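PDB 4BQ2: B-agarase from Saccharophagus degradans, which hydrolyses beta-1,4 linkages of agarose as an exo-acting beta-agarase of glycoside hydrolase family 50. Local coordinates for residues A[486-497]-A[599-610]. Sequence-based numbering, arbitrary orientation.
Sequences VFIDNEKSFGRP and YLGARFPDWGMP
Phe487 is sandwiched between Leu600 and Arg603 where two neighbouring parallel strands of the (beta/alpha)8-type catalytic barrel, the fold of glycoside hydrolase family 50, run out into loops. Leu600 CD1 makes a CH-pi contact over one face, 3.8 Å from the centroid of the Phe487 ring, while Arg603 lies over the opposite face. With ring and guanidinium planes 81° apart, this is a cation-pi contact made by the NH1 end, standing over the ring centre, not a flat stack. A bend at chi3 (61°) of Arg603 also lets NE donate a hydrogen bond to Asn490 OD1 (2.9 Å), close to the guanidinium plane; NH2 forms a salt bridge with Glu652. Three groups thus fix this buried arginine.

In the backbone, Leu600 N binds Val486 O (2.9 Å) and Ile488 N binds Gly601 O (3.3 Å), continuing the strand pairing. Glu491 N then reaches Arg603 O at 3.1 Å, where Glu491 presses its methylenes on Pro605. Its carboxylate is gripped by Trp451 and Asn627; the side chain lies about 3 Å from a bound glycerol, probably from the crystallisation liquor, which may mark the substrate pocket. Further out, Pro605 CG covers one face of the Trp607 indole. Arg496, salt-bridged through NE to Asp498, holds its guanidinium nearly parallel to the indole plane, but Trp607 CB lies over its face near the rim, 3.8 Å from NH1.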
ATOM      1  N   VAL A 486      16.120  11.859   1.280  1.00 14.76           N
ATOM      2  CA  VAL A 486      14.937  12.282   2.028  1.00 14.67           C
ATOM      3  C   VAL A 486      13.668  12.164   1.169  1.00 14.94           C
ATOM      4  O   VAL A 486      13.584  12.831   0.134  1.00 14.89           O
ATOM      5  CB  VAL A 486      15.068  13.785   2.481  1.00 15.99           C
ATOM      6  CG1 VAL A 486      13.820  14.199   3.274  1.00 15.91           C
ATOM      7  CG2 VAL A 486      16.336  14.026   3.323  1.00 15.93           C
ATOM      8  N   PHE A 487      12.701  11.323   1.603  1.00 13.59           N
ATOM      9  CA  PHE A 487      11.325  11.316   1.064  1.00 13.81           C
ATOM     10  C   PHE A 487      10.502  12.394   1.755  1.00 14.00           C
ATOM     11  O   PHE A 487      10.637  12.613   2.978  1.00 14.59           O
ATOM     12  CB  PHE A 487      10.630   9.979   1.364  1.00 13.44           C
ATOM     13  CG  PHE A 487      11.234   8.820   0.616  1.00 13.24           C
ATOM     14  CD1 PHE A 487      11.049   8.689  -0.770  1.00 13.54           C
ATOM     15  CD2 PHE A 487      11.975   7.861   1.283  1.00 13.66           C
ATOM     16  CE1 PHE A 487      11.605   7.616  -1.463  1.00 12.99           C
ATOM     17  CE2 PHE A 487      12.549   6.784   0.585  1.00 13.77           C
ATOM     18  CZ  PHE A 487      12.357   6.669  -0.792  1.00 13.36           C
ATOM     19  N   ILE A 488       9.695  13.103   0.992  1.00 13.35           N
ATOM     20  CA  ILE A 488       8.766  14.048   1.619  1.00 13.76           C
ATOM     21  C   ILE A 488       7.354  13.693   1.138  1.00 13.79           C
ATOM     22  O   ILE A 488       7.106  13.593  -0.073  1.00 13.62           O
ATOM     23  CB  ILE A 488       9.092  15.522   1.299  1.00 13.66           C
ATOM     24  CG1 ILE A 488      10.491  15.932   1.817  1.00 14.45           C
ATOM     25  CG2 ILE A 488       8.002  16.436   1.893  1.00 15.08           C
ATOM     26  CD1 ILE A 488      10.676  16.022   3.339  1.00 14.44           C
ATOM     27  N   ASP A 489       6.443  13.485   2.092  1.00 14.44           N
ATOM     28  CA  ASP A 489       5.026  13.145   1.796  1.00 14.47           C
ATOM     29  C   ASP A 489       4.913  11.759   1.164  1.00 14.50           C
ATOM     30  O   ASP A 489       5.897  11.080   1.036  1.00 14.22           O
ATOM     31  CB  ASP A 489       4.344  14.225   0.933  1.00 15.50           C
ATOM     32  CG  ASP A 489       4.044  15.500   1.713  1.00 16.39           C
ATOM     33  OD1 ASP A 489       3.976  15.459   2.981  1.00 16.00           O
ATOM     34  OD2 ASP A 489       3.882  16.562   1.047  1.00 17.64           O
ATOM     35  N   ASN A 490       3.700  11.317   0.797  1.00 15.08           N
ATOM     36  CA  ASN A 490       3.514   9.966   0.338  1.00 15.19           C
ATOM     37  C   ASN A 490       2.126   9.819  -0.268  1.00 15.61           C
ATOM     38  O   ASN A 490       1.135  10.225   0.383  1.00 14.72           O
ATOM     39  CB  ASN A 490       3.637   9.015   1.544  1.00 15.13           C
ATOM     40  CG  ASN A 490       3.356   7.574   1.189  1.00 15.56           C
ATOM     41  OD1 ASN A 490       4.152   6.960   0.489  1.00 17.28           O
ATOM     42  ND2 ASN A 490       2.260   6.999   1.728  1.00 14.90           N
ATOM     43  N   GLU A 491       2.046   9.265  -1.490  1.00 15.63           N
ATOM     44  CA  GLU A 491       0.749   8.898  -2.094  1.00 15.80           C
ATOM     45  C   GLU A 491      -0.299  10.022  -2.005  1.00 16.33           C
ATOM     46  O   GLU A 491      -1.449   9.824  -1.588  1.00 17.03           O
ATOM     47  CB  GLU A 491       0.231   7.602  -1.446  1.00 16.57           C
ATOM     48  CG  GLU A 491       1.182   6.425  -1.655  1.00 16.27           C
ATOM     49  CD  GLU A 491       0.595   5.095  -1.216  1.00 18.23           C
ATOM     50  OE1 GLU A 491      -0.534   5.086  -0.680  1.00 17.86           O
ATOM     51  OE2 GLU A 491       1.268   4.052  -1.422  1.00 18.53           O
ATOM     52  N   LYS A 492       0.104  11.215  -2.431  1.00 15.04           N
ATOM     53  CA  LYS A 492      -0.800  12.349  -2.477  1.00 14.18           C
ATOM     54  C   LYS A 492      -1.781  12.136  -3.615  1.00 13.97           C
ATOM     55  O   LYS A 492      -1.443  11.545  -4.638  1.00 14.28           O
ATOM     56  CB  LYS A 492      -0.004  13.659  -2.663  1.00 14.78           C
ATOM     57  CG  LYS A 492       1.065  13.876  -1.570  1.00 15.79           C
ATOM     58  CD  LYS A 492       1.574  15.334  -1.544  1.00 17.04           C
ATOM     59  CE  LYS A 492       0.548  16.224  -0.840  1.00 18.17           C
ATOM     60  NZ  LYS A 492       0.403  15.948   0.635  1.00 19.02           N
ATOM     61  N   SER A 493      -3.008  12.598  -3.424  1.00 14.08           N
ATOM     62  CA  SER A 493      -4.032  12.475  -4.469  1.00 16.16           C
ATOM     63  C   SER A 493      -3.888  13.557  -5.544  1.00 16.57           C
ATOM     64  O   SER A 493      -4.651  14.537  -5.564  1.00 16.23           O
ATOM     65  CB  SER A 493      -5.429  12.513  -3.834  1.00 14.74           C
ATOM     66  OG  SER A 493      -5.647  11.328  -3.050  1.00 15.80           O
ATOM     67  N   PHE A 494      -2.931  13.359  -6.454  1.00 17.90           N
ATOM     68  CA  PHE A 494      -2.669  14.315  -7.524  1.00 18.45           C
ATOM     69  C   PHE A 494      -3.656  14.139  -8.689  1.00 19.83           C
ATOM     70  O   PHE A 494      -3.712  14.975  -9.592  1.00 19.78           O
ATOM     71  CB  PHE A 494      -1.243  14.149  -8.067  1.00 17.51           C
ATOM     72  CG  PHE A 494      -0.212  14.884  -7.292  1.00 18.08           C
ATOM     73  CD1 PHE A 494      -0.085  16.263  -7.400  1.00 17.80           C
ATOM     74  CD2 PHE A 494       0.687  14.183  -6.477  1.00 18.80           C
ATOM     75  CE1 PHE A 494       0.906  16.939  -6.689  1.00 18.94           C
ATOM     76  CE2 PHE A 494       1.667  14.850  -5.766  1.00 18.83           C
ATOM     77  CZ  PHE A 494       1.786  16.222  -5.867  1.00 17.77           C
ATOM     78  N   GLY A 495      -4.403  13.037  -8.685  1.00 20.33           N
ATOM     79  CA  GLY A 495      -5.448  12.784  -9.703  1.00 20.56           C
ATOM     80  C   GLY A 495      -5.392  11.329 -10.146  1.00 19.70           C
ATOM     81  O   GLY A 495      -4.319  10.837 -10.492  1.00 19.52           O
ATOM     82  N   ARG A 496      -6.550  10.662 -10.177  1.00 21.14           N
ATOM     83  CA  ARG A 496      -6.674   9.225 -10.488  1.00 20.68           C
ATOM     84  C   ARG A 496      -6.793   8.974 -11.996  1.00 21.75           C
ATOM     85  O   ARG A 496      -7.244   9.845 -12.713  1.00 20.63           O
ATOM     86  CB  ARG A 496      -7.935   8.635  -9.813  1.00 22.11           C
ATOM     87  CG  ARG A 496      -7.890   8.627  -8.281  1.00 25.66           C
ATOM     88  CD  ARG A 496      -9.059   7.826  -7.683  1.00 28.23           C
ATOM     89  NE  ARG A 496      -9.168   6.511  -8.318  1.00 30.94           N
ATOM     90  CZ  ARG A 496      -8.801   5.349  -7.771  1.00 33.90           C
ATOM     91  NH1 ARG A 496      -8.332   5.294  -6.531  1.00 30.22           N
ATOM     92  NH2 ARG A 496      -8.938   4.219  -8.470  1.00 35.95           N
ATOM     93  N   PRO A 497      -6.402   7.778 -12.467  1.00 21.17           N
ATOM     94  CA  PRO A 497      -6.370   7.499 -13.911  1.00 24.03           C
ATOM     95  C   PRO A 497      -7.650   6.886 -14.466  1.00 23.83           C
ATOM     96  O   PRO A 497      -7.682   6.497 -15.636  1.00 23.78           O
ATOM     97  CB  PRO A 497      -5.245   6.461 -14.025  1.00 23.71           C
ATOM     98  CG  PRO A 497      -5.374   5.684 -12.758  1.00 24.06           C
ATOM     99  CD  PRO A 497      -5.705   6.722 -11.701  1.00 23.45           C
ATOM    100  N   TYR A 599      17.021  14.581  -2.722  1.00 13.99           N
ATOM    101  CA  TYR A 599      15.614  14.708  -2.432  1.00 13.78           C
ATOM    102  C   TYR A 599      14.927  13.657  -3.298  1.00 13.01           C
ATOM    103  O   TYR A 599      15.128  13.605  -4.505  1.00 13.13           O
ATOM    104  CB  TYR A 599      15.098  16.136  -2.740  1.00 14.80           C
ATOM    105  CG  TYR A 599      13.599  16.230  -2.939  1.00 15.04           C
ATOM    106  CD1 TYR A 599      12.709  15.661  -2.019  1.00 15.44           C
ATOM    107  CD2 TYR A 599      13.073  16.937  -4.020  1.00 15.69           C
ATOM    108  CE1 TYR A 599      11.342  15.743  -2.201  1.00 14.65           C
ATOM    109  CE2 TYR A 599      11.713  17.033  -4.228  1.00 15.96           C
ATOM    110  CZ  TYR A 599      10.849  16.425  -3.327  1.00 16.43           C
ATOM    111  OH  TYR A 599       9.504  16.539  -3.531  1.00 15.22           O
ATOM    112  N   LEU A 600      14.096  12.838  -2.679  1.00 13.64           N
ATOM    113  CA  LEU A 600      13.605  11.619  -3.323  1.00 13.60           C
ATOM    114  C   LEU A 600      12.140  11.661  -3.757  1.00 14.17           C
ATOM    115  O   LEU A 600      11.532  10.611  -3.977  1.00 14.32           O
ATOM    116  CB  LEU A 600      13.853  10.419  -2.399  1.00 13.61           C
ATOM    117  CG  LEU A 600      15.295  10.247  -1.888  1.00 14.87           C
ATOM    118  CD1 LEU A 600      15.275   9.204  -0.782  1.00 13.52           C
ATOM    119  CD2 LEU A 600      16.277   9.855  -3.012  1.00 13.24           C
ATOM    120  N   GLY A 601      11.549  12.844  -3.883  1.00 14.57           N
ATOM    121  CA  GLY A 601      10.176  12.889  -4.444  1.00 14.68           C
ATOM    122  C   GLY A 601       9.071  12.557  -3.444  1.00 15.86           C
ATOM    123  O   GLY A 601       9.285  12.684  -2.244  1.00 16.58           O
ATOM    124  N   ALA A 602       7.906  12.105  -3.933  1.00 15.30           N
ATOM    125  CA  ALA A 602       6.694  12.093  -3.120  1.00 14.99           C
ATOM    126  C   ALA A 602       5.968  10.760  -3.179  1.00 15.23           C
ATOM    127  O   ALA A 602       4.804  10.655  -2.731  1.00 15.21           O
ATOM    128  CB  ALA A 602       5.759  13.249  -3.532  1.00 15.78           C
ATOM    129  N   ARG A 603       6.664   9.746  -3.715  1.00 14.44           N
ATOM    130  CA  ARG A 603       6.168   8.360  -3.709  1.00 14.46           C
ATOM    131  C   ARG A 603       4.805   8.204  -4.409  1.00 14.68           C
ATOM    132  O   ARG A 603       3.738   8.077  -3.755  1.00 13.33           O
ATOM    133  CB  ARG A 603       6.148   7.818  -2.254  1.00 13.49           C
ATOM    134  CG  ARG A 603       7.461   8.145  -1.525  1.00 14.70           C
ATOM    135  CD  ARG A 603       7.351   7.963   0.005  1.00 13.77           C
ATOM    136  NE  ARG A 603       7.018   6.586   0.388  1.00 13.84           N
ATOM    137  CZ  ARG A 603       7.897   5.568   0.415  1.00 13.36           C
ATOM    138  NH1 ARG A 603       9.185   5.741   0.082  1.00 11.44           N
ATOM    139  NH2 ARG A 603       7.492   4.368   0.810  1.00 12.68           N
ATOM    140  N   PHE A 604       4.852   8.161  -5.734  1.00 14.54           N
ATOM    141  CA  PHE A 604       3.618   8.120  -6.546  1.00 15.16           C
ATOM    142  C   PHE A 604       3.051   6.708  -6.582  1.00 15.06           C
ATOM    143  O   PHE A 604       3.757   5.753  -6.954  1.00 15.22           O
ATOM    144  CB  PHE A 604       3.924   8.503  -8.006  1.00 15.27           C
ATOM    145  CG  PHE A 604       4.450   9.893  -8.201  1.00 16.19           C
ATOM    146  CD1 PHE A 604       3.772  10.995  -7.687  1.00 15.96           C
ATOM    147  CD2 PHE A 604       5.593  10.106  -8.971  1.00 16.14           C
ATOM    148  CE1 PHE A 604       4.235  12.282  -7.914  1.00 16.81           C
ATOM    149  CE2 PHE A 604       6.062  11.387  -9.204  1.00 15.72           C
ATOM    150  CZ  PHE A 604       5.370  12.481  -8.688  1.00 16.20           C
ATOM    151  N   PRO A 605       1.771   6.549  -6.224  1.00 15.88           N
ATOM    152  CA  PRO A 605       1.117   5.253  -6.428  1.00 15.64           C
ATOM    153  C   PRO A 605       0.553   5.161  -7.840  1.00 17.42           C
ATOM    154  O   PRO A 605       0.529   6.178  -8.573  1.00 17.84           O
ATOM    155  CB  PRO A 605      -0.037   5.285  -5.424  1.00 15.46           C
ATOM    156  CG  PRO A 605      -0.378   6.743  -5.267  1.00 16.24           C
ATOM    157  CD  PRO A 605       0.844   7.570  -5.700  1.00 15.51           C
ATOM    158  N   ASP A 606       0.076   3.986  -8.230  1.00 17.88           N
ATOM    159  CA  ASP A 606      -0.530   3.856  -9.561  1.00 21.09           C
ATOM    160  C   ASP A 606      -1.808   4.673  -9.769  1.00 20.95           C
ATOM    161  O   ASP A 606      -2.146   5.037 -10.881  1.00 22.43           O
ATOM    162  CB  ASP A 606      -0.672   2.388  -9.958  1.00 23.97           C
ATOM    163  CG  ASP A 606      -1.769   1.670  -9.221  1.00 27.77           C
ATOM    164  OD1 ASP A 606      -2.220   2.107  -8.139  1.00 29.81           O
ATOM    165  OD2 ASP A 606      -2.195   0.632  -9.754  1.00 33.07           O
ATOM    166  N   TRP A 607      -2.492   5.005  -8.686  1.00 20.06           N
ATOM    167  CA  TRP A 607      -3.705   5.820  -8.769  1.00 18.44           C
ATOM    168  C   TRP A 607      -3.420   7.307  -8.600  1.00 18.96           C
ATOM    169  O   TRP A 607      -4.337   8.130  -8.452  1.00 19.04           O
ATOM    170  CB  TRP A 607      -4.757   5.298  -7.752  1.00 19.03           C
ATOM    171  CG  TRP A 607      -4.202   5.052  -6.354  1.00 20.17           C
ATOM    172  CD1 TRP A 607      -3.737   3.868  -5.856  1.00 19.45           C
ATOM    173  CD2 TRP A 607      -4.060   6.024  -5.292  1.00 19.39           C
ATOM    174  NE1 TRP A 607      -3.317   4.041  -4.559  1.00 20.10           N
ATOM    175  CE2 TRP A 607      -3.506   5.347  -4.186  1.00 20.29           C
ATOM    176  CE3 TRP A 607      -4.352   7.392  -5.176  1.00 21.20           C
ATOM    177  CZ2 TRP A 607      -3.226   5.990  -2.958  1.00 19.87           C
ATOM    178  CZ3 TRP A 607      -4.076   8.053  -3.937  1.00 20.94           C
ATOM    179  CH2 TRP A 607      -3.514   7.329  -2.845  1.00 19.12           C
ATOM    180  N   GLY A 608      -2.143   7.679  -8.606  1.00 18.88           N
ATOM    181  CA  GLY A 608      -1.808   9.062  -8.398  1.00 19.76           C
ATOM    182  C   GLY A 608      -0.566   9.494  -9.144  1.00 20.49           C
ATOM    183  O   GLY A 608       0.282  10.206  -8.587  1.00 21.56           O
ATOM    184  N   MET A 609      -0.420   9.072 -10.398  1.00 21.07           N
ATOM    185  CA  MET A 609       0.745   9.551 -11.155  1.00 20.11           C
ATOM    186  C   MET A 609       0.437  10.081 -12.583  1.00 19.26           C
ATOM    187  O   MET A 609       1.056   9.616 -13.563  1.00 18.75           O
ATOM    188  CB  MET A 609       1.828   8.469 -11.201  1.00 20.43           C
ATOM    189  CG  MET A 609       1.332   7.112 -11.707  1.00 22.09           C
ATOM    190  SD  MET A 609       2.598   5.817 -11.605  1.00 25.54           S
ATOM    191  CE  MET A 609       3.705   6.202 -12.975  1.00 22.20           C
ATOM    192  N   PRO A 610      -0.471  11.056 -12.703  1.00 19.82           N
ATOM    193  CA  PRO A 610      -0.651  11.674 -14.022  1.00 20.69           C
ATOM    194  C   PRO A 610       0.689  12.219 -14.505  1.00 20.67           C
ATOM    195  O   PRO A 610       1.495  12.708 -13.680  1.00 18.44           O
ATOM    196  CB  PRO A 610      -1.590  12.851 -13.752  1.00 21.35           C
ATOM    197  CG  PRO A 610      -2.073  12.718 -12.355  1.00 20.72           C
ATOM    198  CD  PRO A 610      -1.098  11.843 -11.630  1.00 20.53           C
TER
HETATM  199  O   HOH W   1       7.611  15.434  -1.832  1.00 14.09           O
HETATM  200  O   HOH W   2       0.871  10.703  -5.831  1.00 13.93           O
HETATM  201  O   HOH W   3       2.616  11.793  -3.959  1.00 18.09           O
HETATM  202  O   HOH W   4      -4.911  10.652  -7.075  1.00 16.90           O